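Local coordinates for protein LamCAT (Aquimarina, PDB 6JH5) that probably hydrolyses beta-1,3-glucan linkages of laminarin, acting as a marine bacterial laminarinase of glycoside hydrolase family 16, at residues A[91-96]-A[123-128]; A[119-124]-A[207-212]; A[55-60]-A[214-219]; A[127-132]-A[149-154]; A[166-171]-A[178-183]. One frame throughout, in Å; residues are numbered along the deposited sequence.

Interaction 1 of 5, residues A[91-96]-A[123-128]; sequences SFMGSW and VNTEAQ
Phe92 O is gripped from three directions: Ser95 OG lands on a lone pair at 2.8 Å, Ser95 N closes the type II turn 92-95, and the CA-H of Asn124 approaches across the contact, with CA 3.2 Å from Phe92 O. Asn124 sits astride this turn. Swung opposite its own carbonyl carbon (chi1 -64°), the amide carries OD1 to Gly94 N at 2.7 Å, in the plane of the amide carbonyl. Its backbone N gives a second bond, to Ser95 O, while the bent Met93 chain brings CE to 3.7 Å from Asn124 CG. Replacing Asn124 with alanine would probably leave Gly94 N without its acceptor and open a gap under the Met93 methyl. Val123 CG1, one residue back, makes a CH-pi contact over the Trp96 five-membered ring, 4.0 Å from its centroid. The contact thus joins the turn into strand 95-103, and its first residues, to the connection between strands 120-121 and 128-136; strand 95-103 pairs with strand 197-205.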
# COMPACT_ATOMS: atom_id res chain seq x y z
N SER A 91 -3.87 -12.99 -7.98
CA SER A 91 -4.34 -13.79 -6.83
C SER A 91 -3.62 -15.14 -6.93
O SER A 91 -3.94 -15.91 -7.78
CB SER A 91 -5.83 -13.91 -6.91
OG SER A 91 -6.34 -14.75 -5.89
N PHE A 92 -2.62 -15.33 -6.09
CA PHE A 92 -1.86 -16.60 -6.10
C PHE A 92 -1.18 -16.79 -4.75
O PHE A 92 -0.94 -15.84 -4.07
CB PHE A 92 -0.85 -16.65 -7.24
CG PHE A 92 0.26 -15.64 -7.19
CD1 PHE A 92 0.11 -14.41 -7.81
CD2 PHE A 92 1.44 -15.92 -6.54
CE1 PHE A 92 1.15 -13.50 -7.78
CE2 PHE A 92 2.46 -15.00 -6.51
CZ PHE A 92 2.32 -13.80 -7.14
N MET A 93 -0.84 -18.03 -4.44
CA MET A 93 -0.20 -18.29 -3.13
C MET A 93 1.16 -17.58 -3.05
O MET A 93 1.98 -17.76 -3.89
CB MET A 93 -0.06 -19.80 -2.90
CG MET A 93 -1.39 -20.51 -2.78
SD MET A 93 -2.48 -19.91 -1.46
CE MET A 93 -1.34 -20.06 -0.09
N GLY A 94 1.33 -16.82 -1.97
CA GLY A 94 2.55 -16.05 -1.69
C GLY A 94 2.47 -14.59 -2.10
O GLY A 94 3.30 -13.84 -1.69
N SER A 95 1.45 -14.24 -2.85
CA SER A 95 1.33 -12.84 -3.33
C SER A 95 0.96 -11.88 -2.19
O SER A 95 0.20 -12.24 -1.35
CB SER A 95 0.34 -12.75 -4.45
OG SER A 95 -0.94 -13.02 -3.99
N TRP A 96 1.51 -10.68 -2.24
CA TRP A 96 1.19 -9.67 -1.20
C TRP A 96 1.18 -8.25 -1.78
O TRP A 96 2.09 -7.50 -1.52
CB TRP A 96 2.16 -9.83 -0.04
CG TRP A 96 1.78 -9.11 1.21
CD1 TRP A 96 0.67 -8.36 1.48
CD2 TRP A 96 2.57 -9.09 2.40
NE1 TRP A 96 0.73 -7.88 2.76
CE2 TRP A 96 1.89 -8.32 3.34
CE3 TRP A 96 3.82 -9.64 2.73
CZ2 TRP A 96 2.39 -8.09 4.61
CZ3 TRP A 96 4.30 -9.42 4.00
CH2 TRP A 96 3.60 -8.65 4.91
N VAL A 123 -3.67 -10.92 0.36
CA VAL A 123 -2.65 -12.00 0.45
C VAL A 123 -3.18 -13.27 -0.21
O VAL A 123 -4.36 -13.51 -0.18
CB VAL A 123 -2.21 -12.35 1.88
CG1 VAL A 123 -1.34 -11.29 2.52
CG2 VAL A 123 -3.39 -12.70 2.76
N ASN A 124 -2.26 -13.99 -0.81
CA ASN A 124 -2.55 -15.33 -1.32
C ASN A 124 -3.75 -15.30 -2.28
O ASN A 124 -3.74 -14.51 -3.16
CB ASN A 124 -2.69 -16.28 -0.14
CG ASN A 124 -1.41 -16.42 0.65
OD1 ASN A 124 -0.34 -16.38 0.08
ND2 ASN A 124 -1.53 -16.56 1.94
N THR A 125 -4.72 -16.18 -2.08
CA THR A 125 -5.90 -16.24 -2.97
C THR A 125 -7.16 -15.85 -2.20
O THR A 125 -8.22 -16.26 -2.58
CB THR A 125 -6.03 -17.63 -3.60
OG1 THR A 125 -6.17 -18.62 -2.60
CG2 THR A 125 -4.84 -17.98 -4.47
N GLU A 126 -7.00 -15.05 -1.17
CA GLU A 126 -8.18 -14.73 -0.33
C GLU A 126 -9.23 -14.00 -1.15
O GLU A 126 -8.90 -13.19 -1.95
CB GLU A 126 -7.79 -13.86 0.86
CG GLU A 126 -6.91 -14.56 1.85
CD GLU A 126 -6.73 -13.80 3.14
OE1 GLU A 126 -7.15 -12.64 3.20
OE2 GLU A 126 -6.15 -14.38 4.05
N ALA A 127 -10.50 -14.26 -0.82
CA ALA A 127 -11.61 -13.60 -1.53
C ALA A 127 -12.02 -12.36 -0.74
O ALA A 127 -13.18 -12.14 -0.54
CB ALA A 127 -12.76 -14.55 -1.71
N GLN A 128 -11.04 -11.63 -0.24
CA GLN A 128 -11.31 -10.40 0.53
C GLN A 128 -10.04 -9.55 0.55
O GLN A 128 -9.00 -10.05 0.23
CB GLN A 128 -11.63 -10.73 1.98
CG GLN A 128 -10.45 -11.39 2.67
CD GLN A 128 -10.74 -11.88 4.06
OE1 GLN A 128 -11.75 -11.56 4.63
NE2 GLN A 128 -9.83 -12.66 4.60
O HOH W 1 -8.95 -14.37 -5.23

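Interaction 2 of 5, residues A[119-124]-A[207-212]; sequences IMEHVN and GNWPGF
Trp209 is met in two unlike ways at once, by the CG1 methyl of Val123 over one ring face and by the carboxylate of Glu121 at the edge. Glu121 closes the Glu-x-Asp-x-x-Glu signature of family 16 on the concave side of its beta-jelly roll, so Trp209, in the loop after strand 197-205, probably lines the substrate cleft. Val123 CG1 stands 3.8 Å from the centroid of the five-membered ring, 16° off its normal, and Val123 CG2 lies 3.7 Å from Trp209 NE1. The Trp209 ring comes within range because its CG is anti to the backbone N (chi1 178°). Glu121 OE2 lies 3.5 Å from Trp209 CZ3, with the carboxylate turned 81° to the ring plane; the same oxygen takes a hydrogen bond from Trp96 NE1, which helps to hold the carboxylate in this orientation. The ring of His130 meets Trp209 edge-to-face. Pro210 packs beside this, its CB 4.0 Å from Val123 CG1. The loop itself is closed by Gly211 N bonding to Gly207 O. At the end of the 119-124 segment, Asn124 ND2 donates to Pro210 O at 2.9 Å, on a lone pair, with that oxygen almost exactly in the amide plane.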
# COMPACT_ATOMS: atom_id res chain seq x y z
N ILE A 119 -4.33 1.13 2.87
CA ILE A 119 -5.62 1.37 2.20
C ILE A 119 -6.13 0.06 1.61
O ILE A 119 -7.31 -0.16 1.62
CB ILE A 119 -5.43 2.47 1.15
CG1 ILE A 119 -4.91 3.74 1.82
CG2 ILE A 119 -6.74 2.72 0.42
CD1 ILE A 119 -4.42 4.80 0.85
N MET A 120 -5.22 -0.71 1.04
CA MET A 120 -5.54 -2.04 0.49
C MET A 120 -4.36 -2.98 0.71
O MET A 120 -3.26 -2.61 0.39
CB MET A 120 -5.82 -1.97 -1.02
CG MET A 120 -6.22 -3.29 -1.68
SD MET A 120 -4.89 -4.51 -1.96
CE MET A 120 -3.88 -3.66 -3.17
N GLU A 121 -4.65 -4.12 1.31
CA GLU A 121 -3.70 -5.24 1.32
C GLU A 121 -4.45 -6.51 0.90
O GLU A 121 -5.57 -6.65 1.26
CB GLU A 121 -3.02 -5.48 2.65
CG GLU A 121 -1.91 -4.50 2.91
CD GLU A 121 -1.30 -4.76 4.28
OE1 GLU A 121 -1.97 -4.46 5.24
OE2 GLU A 121 -0.24 -5.35 4.32
N HIS A 122 -3.79 -7.36 0.14
CA HIS A 122 -4.38 -8.67 -0.22
C HIS A 122 -3.28 -9.72 -0.07
O HIS A 122 -2.17 -9.41 -0.35
CB HIS A 122 -4.93 -8.66 -1.64
CG HIS A 122 -5.54 -9.95 -2.05
ND1 HIS A 122 -4.86 -10.88 -2.78
CD2 HIS A 122 -6.73 -10.49 -1.77
CE1 HIS A 122 -5.63 -11.92 -2.95
NE2 HIS A 122 -6.76 -11.71 -2.37
N VAL A 123 -3.67 -10.92 0.36
CA VAL A 123 -2.65 -12.00 0.45
C VAL A 123 -3.18 -13.27 -0.21
O VAL A 123 -4.36 -13.51 -0.18
CB VAL A 123 -2.21 -12.35 1.88
CG1 VAL A 123 -1.34 -11.29 2.52
CG2 VAL A 123 -3.39 -12.70 2.76
N ASN A 124 -2.26 -13.99 -0.81
CA ASN A 124 -2.55 -15.33 -1.32
C ASN A 124 -3.75 -15.30 -2.28
O ASN A 124 -3.74 -14.51 -3.16
CB ASN A 124 -2.69 -16.28 -0.14
CG ASN A 124 -1.41 -16.42 0.65
OD1 ASN A 124 -0.34 -16.38 0.08
ND2 ASN A 124 -1.53 -16.56 1.94
N GLY A 207 6.40 -13.79 3.04
CA GLY A 207 6.49 -12.95 4.23
C GLY A 207 5.70 -13.55 5.36
O GLY A 207 4.99 -14.48 5.16
N ASN A 208 5.76 -12.90 6.51
CA ASN A 208 5.11 -13.49 7.69
C ASN A 208 3.60 -13.63 7.48
O ASN A 208 3.09 -14.66 7.81
CB ASN A 208 5.45 -12.68 8.94
CG ASN A 208 6.92 -12.69 9.26
OD1 ASN A 208 7.61 -13.66 9.03
ND2 ASN A 208 7.40 -11.59 9.80
N TRP A 209 2.94 -12.61 6.96
CA TRP A 209 1.48 -12.75 6.82
C TRP A 209 1.06 -13.72 5.71
O TRP A 209 0.34 -14.65 6.00
CB TRP A 209 0.86 -11.37 6.71
CG TRP A 209 -0.62 -11.37 6.51
CD1 TRP A 209 -1.50 -12.39 6.66
CD2 TRP A 209 -1.39 -10.24 6.08
NE1 TRP A 209 -2.77 -11.99 6.36
CE2 TRP A 209 -2.73 -10.67 6.01
CE3 TRP A 209 -1.07 -8.93 5.78
CZ2 TRP A 209 -3.75 -9.79 5.65
CZ3 TRP A 209 -2.08 -8.07 5.41
CH2 TRP A 209 -3.40 -8.50 5.35
N PRO A 210 1.49 -13.58 4.44
CA PRO A 210 1.11 -14.53 3.40
C PRO A 210 1.68 -15.94 3.59
O PRO A 210 1.10 -16.84 3.18
CB PRO A 210 1.63 -13.94 2.09
CG PRO A 210 2.69 -12.95 2.50
CD PRO A 210 2.32 -12.49 3.89
N GLY A 211 2.85 -16.02 4.21
CA GLY A 211 3.50 -17.32 4.32
C GLY A 211 4.54 -17.54 3.23
O GLY A 211 4.80 -16.64 2.47
N PHE A 212 5.11 -18.73 3.22
CA PHE A 212 6.25 -19.05 2.34
C PHE A 212 5.93 -20.13 1.31
O PHE A 212 6.84 -20.62 0.72
CB PHE A 212 7.47 -19.31 3.23
CG PHE A 212 7.73 -18.15 4.16
CD1 PHE A 212 8.45 -17.06 3.73
CD2 PHE A 212 7.23 -18.13 5.44
CE1 PHE A 212 8.67 -15.98 4.56
CE2 PHE A 212 7.44 -17.04 6.27
CZ PHE A 212 8.18 -15.98 5.83

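Interaction 3 of 5, residues A[55-60]-A[214-219]; sequences AKRESI and IDNNAF
Contacts of the Phe219 ring with the strand residues Ala55, Lys56 and Arg57 make up most of this surface junction. With chi1 at -64°, CG beside the backbone N, the ring is turned onto the strand. Ala55 O lies near the ring plane, 3.6 Å from Phe219 CD2, and Ala55 CB touches Phe219 CE2 at 4.0 Å. Further along, the Arg57 side chain crosses that of Phe219 at about a right angle, its CG meeting the ring obliquely, 3.8 Å from Phe219 CG. The rings of Phe92, which meets Phe219 edge-to-face, and Tyr65 lie against it as well. With an alanine at Phe219, the aliphatic part of Arg57 would probably lose its support and a gap would open beside Ala55.

A second group of contacts is between Arg57 and Asn216. The guanidinium lies with one face over Asn216 CB, which stands 3.7 Å above its plane, offset toward the rim of the group, and Arg57 CD comes to 3.5 Å from Asn216 O. These are packing contacts; the amide oxygen of Asn216 bonds instead to the hydroxyl of Tyr65.

Polar bonds shape the loop from within. Asp215 OD1 accepts from Asn217 N at 3.0 Å, an Asx turn, and Asp215 O accepts from Ala218 N. The contact closes the corner where this loop enters strand 221-232, the antiparallel partner of strand 50-60 in the jelly-roll sandwich.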
# COMPACT_ATOMS: atom_id res chain seq x y z
N ALA A 55 5.81 -8.91 -10.85
CA ALA A 55 6.68 -9.74 -9.99
C ALA A 55 7.21 -10.87 -10.87
O ALA A 55 6.47 -11.40 -11.64
CB ALA A 55 5.93 -10.27 -8.80
N LYS A 56 8.49 -11.17 -10.73
CA LYS A 56 9.11 -12.19 -11.60
C LYS A 56 9.94 -13.20 -10.81
O LYS A 56 10.39 -12.89 -9.76
CB LYS A 56 10.09 -11.51 -12.57
CG LYS A 56 9.45 -10.51 -13.51
CD LYS A 56 10.43 -9.86 -14.44
CE LYS A 56 9.75 -8.89 -15.39
NZ LYS A 56 10.70 -7.87 -15.90
N ARG A 57 10.13 -14.37 -11.40
CA ARG A 57 11.06 -15.36 -10.82
C ARG A 57 12.38 -15.06 -11.49
O ARG A 57 12.53 -15.35 -12.65
CB ARG A 57 10.66 -16.77 -11.23
CG ARG A 57 9.68 -17.37 -10.25
CD ARG A 57 9.22 -18.72 -10.70
NE ARG A 57 10.26 -19.68 -10.40
CZ ARG A 57 10.45 -20.79 -11.07
NH1 ARG A 57 9.66 -21.10 -12.09
NH2 ARG A 57 11.42 -21.61 -10.72
N GLU A 58 13.26 -14.44 -10.75
CA GLU A 58 14.53 -13.99 -11.33
C GLU A 58 15.53 -13.98 -10.19
O GLU A 58 15.16 -13.59 -9.10
CB GLU A 58 14.17 -12.63 -11.96
CG GLU A 58 15.21 -11.56 -11.91
CD GLU A 58 14.83 -10.37 -12.76
OE1 GLU A 58 15.69 -9.90 -13.49
OE2 GLU A 58 13.71 -9.93 -12.69
N SER A 59 16.77 -14.35 -10.46
CA SER A 59 17.81 -14.39 -9.41
C SER A 59 18.58 -13.08 -9.37
O SER A 59 19.09 -12.69 -10.40
CB SER A 59 18.80 -15.48 -9.68
OG SER A 59 18.17 -16.73 -9.74
N ILE A 60 18.61 -12.43 -8.22
CA ILE A 60 19.45 -11.22 -8.09
C ILE A 60 19.77 -11.00 -6.62
O ILE A 60 18.90 -11.17 -5.83
CB ILE A 60 18.76 -10.00 -8.68
CG1 ILE A 60 19.58 -8.74 -8.41
CG2 ILE A 60 17.35 -9.90 -8.11
CD1 ILE A 60 19.11 -7.57 -9.22
N ILE A 214 4.93 -20.54 -2.11
CA ILE A 214 4.81 -19.67 -3.30
C ILE A 214 4.39 -20.49 -4.51
O ILE A 214 5.01 -21.49 -4.75
CB ILE A 214 6.13 -18.93 -3.57
CG1 ILE A 214 6.78 -18.34 -2.32
CG2 ILE A 214 5.92 -17.88 -4.64
CD1 ILE A 214 5.92 -17.41 -1.51
N ASP A 215 3.36 -20.01 -5.21
CA ASP A 215 2.92 -20.66 -6.46
C ASP A 215 3.88 -20.13 -7.52
O ASP A 215 3.67 -19.12 -8.08
CB ASP A 215 1.48 -20.29 -6.78
CG ASP A 215 0.98 -20.89 -8.08
OD1 ASP A 215 1.75 -21.55 -8.75
OD2 ASP A 215 -0.17 -20.68 -8.36
N ASN A 216 4.90 -20.93 -7.85
CA ASN A 216 5.94 -20.52 -8.82
C ASN A 216 5.40 -20.55 -10.24
O ASN A 216 6.05 -20.06 -11.12
CB ASN A 216 7.23 -21.31 -8.65
CG ASN A 216 7.94 -20.90 -7.39
OD1 ASN A 216 8.06 -19.74 -7.10
ND2 ASN A 216 8.33 -21.88 -6.60
N ASN A 217 4.19 -21.06 -10.41
CA ASN A 217 3.58 -21.10 -11.75
C ASN A 217 2.71 -19.86 -11.96
O ASN A 217 2.05 -19.79 -12.96
CB ASN A 217 2.78 -22.38 -11.97
CG ASN A 217 3.66 -23.57 -12.21
OD1 ASN A 217 3.53 -24.60 -11.57
ND2 ASN A 217 4.60 -23.44 -13.11
N ALA A 218 2.76 -18.92 -11.01
CA ALA A 218 1.99 -17.67 -11.15
C ALA A 218 2.89 -16.53 -11.66
O ALA A 218 2.44 -15.42 -11.72
CB ALA A 218 1.39 -17.33 -9.82
N PHE A 219 4.13 -16.84 -12.04
CA PHE A 219 5.09 -15.82 -12.51
C PHE A 219 5.24 -15.88 -14.02
O PHE A 219 5.31 -16.96 -14.53
CB PHE A 219 6.43 -15.97 -11.78
CG PHE A 219 6.31 -15.72 -10.31
CD1 PHE A 219 6.01 -16.74 -9.43
CD2 PHE A 219 6.47 -14.46 -9.80
CE1 PHE A 219 5.88 -16.50 -8.08
CE2 PHE A 219 6.34 -14.21 -8.45
CZ PHE A 219 6.05 -15.24 -7.59

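Interaction 4 of 5, residues A[127-132]-A[149-154]; sequences AQTHGT and IPVSSV
The open end of the beta hairpin made by strands 128-136 and 142-150 is held here, where Thr129 pairs with Ile149 and Gln128 with Pro150. Thr129 and Ile149 form a hydrogen-bonded antiparallel pair: Thr129 N donates to Ile149 O at 3.1 Å, and Ile149 N returns the bond to Thr129 O at the same length. Next comes the non-hydrogen-bonded pair of Gln128 and Pro150, drawn in to 4.0 Å between CA atoms, a step where proline has no N-H to offer. Gln128 CB leans close to Ile149 O, at 3.2 Å. One residue further, Val151 N bonds to Ala127 O, but it comes from above the carbonyl plane, 49° out of it, as the pair of chains begins to part.

Thr129 carries the side-chain contacts. Its OG1 lies 3.8 Å from both Ile149 CG2 and Val151 CG2, while its methyl CG2 reaches Val154 CG1 at 3.9 Å, the two side chains passing antiparallel to one another. Val154 also touches Met89 and His122. This is the open end of a hairpin in the beta-jelly roll of family 16, its Thr129 and Ile149 face packed on Val173 of strand 168-173.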
# COMPACT_ATOMS: atom_id res chain seq x y z
N ALA A 127 -10.50 -14.26 -0.82
CA ALA A 127 -11.61 -13.60 -1.53
C ALA A 127 -12.02 -12.36 -0.74
O ALA A 127 -13.18 -12.14 -0.54
CB ALA A 127 -12.76 -14.55 -1.71
N GLN A 128 -11.04 -11.63 -0.24
CA GLN A 128 -11.31 -10.40 0.53
C GLN A 128 -10.04 -9.55 0.55
O GLN A 128 -9.00 -10.05 0.23
CB GLN A 128 -11.63 -10.73 1.98
CG GLN A 128 -10.45 -11.39 2.67
CD GLN A 128 -10.74 -11.88 4.06
OE1 GLN A 128 -11.75 -11.56 4.63
NE2 GLN A 128 -9.83 -12.66 4.60
N THR A 129 -10.21 -8.29 0.92
CA THR A 129 -9.07 -7.36 1.06
C THR A 129 -9.15 -6.72 2.44
O THR A 129 -10.19 -6.75 3.02
CB THR A 129 -8.99 -6.33 -0.07
OG1 THR A 129 -10.13 -5.49 -0.01
CG2 THR A 129 -8.86 -6.94 -1.44
N HIS A 130 -8.04 -6.15 2.89
CA HIS A 130 -7.94 -5.63 4.26
C HIS A 130 -7.52 -4.16 4.29
O HIS A 130 -6.83 -3.73 3.41
CB HIS A 130 -6.88 -6.44 5.01
CG HIS A 130 -7.12 -7.91 5.02
ND1 HIS A 130 -7.74 -8.54 6.05
CD2 HIS A 130 -6.84 -8.86 4.12
CE1 HIS A 130 -7.84 -9.81 5.77
NE2 HIS A 130 -7.30 -10.03 4.61
N GLY A 131 -8.01 -3.47 5.31
CA GLY A 131 -7.69 -2.06 5.58
C GLY A 131 -7.25 -1.96 7.01
O GLY A 131 -7.89 -2.52 7.83
N THR A 132 -6.07 -1.38 7.25
CA THR A 132 -5.50 -1.42 8.62
C THR A 132 -4.73 -0.15 8.98
O THR A 132 -4.24 0.49 8.10
CB THR A 132 -4.48 -2.57 8.66
OG1 THR A 132 -5.07 -3.74 8.12
CG2 THR A 132 -3.92 -2.91 10.02
N ILE A 149 -13.20 -6.77 3.79
CA ILE A 149 -14.44 -6.80 2.98
C ILE A 149 -14.30 -7.88 1.91
O ILE A 149 -13.28 -8.01 1.35
CB ILE A 149 -14.71 -5.42 2.36
CG1 ILE A 149 -16.06 -5.41 1.63
CG2 ILE A 149 -13.58 -5.00 1.44
CD1 ILE A 149 -16.45 -4.07 1.11
N PRO A 150 -15.34 -8.68 1.66
CA PRO A 150 -15.25 -9.67 0.61
C PRO A 150 -15.13 -8.99 -0.75
O PRO A 150 -15.79 -8.03 -1.00
CB PRO A 150 -16.61 -10.37 0.67
CG PRO A 150 -17.03 -10.17 2.09
CD PRO A 150 -16.60 -8.76 2.42
N VAL A 151 -14.19 -9.49 -1.53
CA VAL A 151 -14.00 -9.05 -2.92
C VAL A 151 -13.84 -10.35 -3.70
O VAL A 151 -12.86 -11.01 -3.53
CB VAL A 151 -12.76 -8.14 -3.05
CG1 VAL A 151 -12.59 -7.69 -4.48
CG2 VAL A 151 -12.88 -6.95 -2.13
N SER A 152 -14.88 -10.68 -4.45
CA SER A 152 -14.70 -11.97 -5.26
C SER A 152 -13.70 -12.11 -6.44
O SER A 152 -13.22 -13.20 -6.67
CB SER A 152 -16.05 -12.53 -5.58
OG SER A 152 -16.76 -11.62 -6.36
N SER A 153 -13.44 -10.97 -7.06
CA SER A 153 -12.52 -10.84 -8.19
C SER A 153 -11.53 -9.70 -7.94
O SER A 153 -11.65 -8.67 -8.53
CB SER A 153 -13.36 -10.60 -9.39
OG SER A 153 -12.55 -10.52 -10.53
N VAL A 154 -10.47 -9.98 -7.18
CA VAL A 154 -9.42 -8.94 -6.96
C VAL A 154 -8.63 -8.74 -8.25
O VAL A 154 -7.96 -7.74 -8.36
CB VAL A 154 -8.49 -9.21 -5.77
CG1 VAL A 154 -9.27 -9.35 -4.48
CG2 VAL A 154 -7.58 -10.41 -6.01

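Interaction 5 of 5, residues A[166-171]-A[178-183]; sequences ASVIKW and YHEASI
The indole of Trp171 is clamped on both faces, by Ile169 CG2 from its own strand on one and by His179 CD2 on the opposite one, the latter 3.3 Å above the plane; His179 O and Ala181 N lie in plane at the edge. The setting is the antiparallel hairpin of strands 168-173 and 176-182; within it the axes of 168-171 and 178-182 come to 4.7 Å, at 172°. His179 lies oblique to the indole, planes 40° apart; a chi1 of -172°, pointing CG away from the backbone N, lays the imidazole alongside the six-membered ring. Tyr178 joins the cluster obliquely at the base of the indole, CZ 3.5 Å from Trp171 CB. Trp171 NE1 bonds to Asp118 O and His179 NE2 to Tyr145 O, so both buried N-H groups are satisfied and neither ring is likely to turn. The strands are stitched in both directions between Ile169 and Ala181, with Ala181 N to Ile169 O at 2.9 Å, and Trp171 N donates to His179 O. On the face carrying Val168, the Lys170 and Glu180 chains run alongside each other, yet Lys170 NZ stays 4.6 Å from Glu180 OE1. Val168 CG2 presses on Glu180 CG at 3.4 Å.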
# COMPACT_ATOMS: atom_id res chain seq x y z
N ALA A 166 -9.47 14.87 10.79
CA ALA A 166 -8.94 14.99 12.16
C ALA A 166 -9.67 14.06 13.13
O ALA A 166 -9.16 13.87 14.20
CB ALA A 166 -9.05 16.42 12.61
N SER A 167 -10.84 13.57 12.75
CA SER A 167 -11.66 12.71 13.64
C SER A 167 -11.58 11.24 13.27
O SER A 167 -11.77 10.45 14.15
CB SER A 167 -13.11 13.05 13.54
OG SER A 167 -13.37 14.32 14.07
N VAL A 168 -11.42 10.94 12.00
CA VAL A 168 -11.59 9.51 11.63
C VAL A 168 -10.87 9.12 10.34
O VAL A 168 -10.52 9.96 9.58
CB VAL A 168 -13.09 9.31 11.44
CG1 VAL A 168 -13.57 9.93 10.14
CG2 VAL A 168 -13.53 7.88 11.54
N ILE A 169 -10.65 7.83 10.20
CA ILE A 169 -10.21 7.24 8.92
C ILE A 169 -11.28 6.22 8.57
O ILE A 169 -11.67 5.47 9.42
CB ILE A 169 -8.83 6.56 9.02
CG1 ILE A 169 -7.77 7.57 9.45
CG2 ILE A 169 -8.50 5.90 7.69
CD1 ILE A 169 -6.48 6.94 9.87
N LYS A 170 -11.78 6.30 7.35
CA LYS A 170 -12.79 5.35 6.84
C LYS A 170 -12.23 4.66 5.60
O LYS A 170 -11.60 5.31 4.83
CB LYS A 170 -14.06 6.11 6.48
CG LYS A 170 -14.87 6.61 7.65
CD LYS A 170 -16.01 7.46 7.13
CE LYS A 170 -17.03 7.85 8.16
NZ LYS A 170 -18.25 8.37 7.51
N TRP A 171 -12.49 3.37 5.46
CA TRP A 171 -11.99 2.53 4.35
C TRP A 171 -13.16 2.05 3.48
O TRP A 171 -14.14 1.63 4.00
CB TRP A 171 -11.25 1.30 4.86
CG TRP A 171 -9.87 1.49 5.42
CD1 TRP A 171 -8.70 1.16 4.81
CD2 TRP A 171 -9.52 1.93 6.73
NE1 TRP A 171 -7.64 1.40 5.63
CE2 TRP A 171 -8.12 1.88 6.82
CE3 TRP A 171 -10.25 2.41 7.82
CZ2 TRP A 171 -7.45 2.24 7.98
CZ3 TRP A 171 -9.58 2.76 8.97
CH2 TRP A 171 -8.20 2.69 9.04
N TYR A 178 -16.22 -0.43 4.95
CA TYR A 178 -16.02 -1.71 5.67
C TYR A 178 -15.13 -1.57 6.92
O TYR A 178 -15.08 -2.48 7.67
CB TYR A 178 -15.45 -2.76 4.72
CG TYR A 178 -14.04 -2.49 4.30
CD1 TYR A 178 -13.78 -1.66 3.24
CD2 TYR A 178 -12.98 -3.01 5.01
CE1 TYR A 178 -12.49 -1.38 2.85
CE2 TYR A 178 -11.68 -2.75 4.62
CZ TYR A 178 -11.43 -1.92 3.55
OH TYR A 178 -10.17 -1.64 3.18
N HIS A 179 -14.45 -0.44 7.08
CA HIS A 179 -13.58 -0.27 8.27
C HIS A 179 -13.54 1.20 8.65
O HIS A 179 -13.70 2.02 7.79
CB HIS A 179 -12.19 -0.86 8.02
CG HIS A 179 -11.27 -0.92 9.19
ND1 HIS A 179 -11.67 -1.37 10.42
CD2 HIS A 179 -9.97 -0.61 9.32
CE1 HIS A 179 -10.65 -1.33 11.24
NE2 HIS A 179 -9.62 -0.87 10.61
N GLU A 180 -13.40 1.48 9.92
CA GLU A 180 -13.37 2.87 10.40
C GLU A 180 -12.57 2.90 11.69
O GLU A 180 -12.67 1.99 12.45
CB GLU A 180 -14.80 3.38 10.63
CG GLU A 180 -14.88 4.79 11.14
CD GLU A 180 -16.30 5.35 11.19
OE1 GLU A 180 -17.08 4.94 10.37
OE2 GLU A 180 -16.57 6.18 12.02
N ALA A 181 -11.77 3.94 11.86
CA ALA A 181 -10.99 4.06 13.10
C ALA A 181 -11.06 5.51 13.57
O ALA A 181 -10.77 6.38 12.81
CB ALA A 181 -9.57 3.64 12.86
N SER A 182 -11.43 5.70 14.82
CA SER A 182 -11.40 7.07 15.36
C SER A 182 -9.96 7.48 15.71
O SER A 182 -9.23 6.68 16.27
CB SER A 182 -12.27 7.22 16.58
OG SER A 182 -12.19 8.54 17.06
N ILE A 183 -9.61 8.69 15.28
CA ILE A 183 -8.33 9.31 15.68
C ILE A 183 -8.65 10.63 16.40
O ILE A 183 -7.77 11.40 16.61
CB ILE A 183 -7.38 9.50 14.48
CG1 ILE A 183 -7.96 10.39 13.40
CG2 ILE A 183 -6.97 8.15 13.91
CD1 ILE A 183 -6.92 10.74 12.35

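Interactions 1, 2 and 4 form a group around residues 119-132: 1 and 2 share Val123 and Asn124 with centres 7 Å apart, and 1 and 4 share Ala127 and Gln128. Interaction 3 joins them through the 207-219 connection and through Phe92, about 14 Å from interaction 1 between centres. Interaction 5 follows interaction 4 along the chain and meets it where Gly131 touches Trp171 and His179; its centre lies about 36 Å from that of interaction 3, across the chain's centre. Interactions 2 and 3 bring the 207-219 connection against strands 120-121 and 50-60, in keeping with a jelly roll, while 1 and 2 gather Trp96, Glu121 and Trp209 at the probable laminarin-binding cleft.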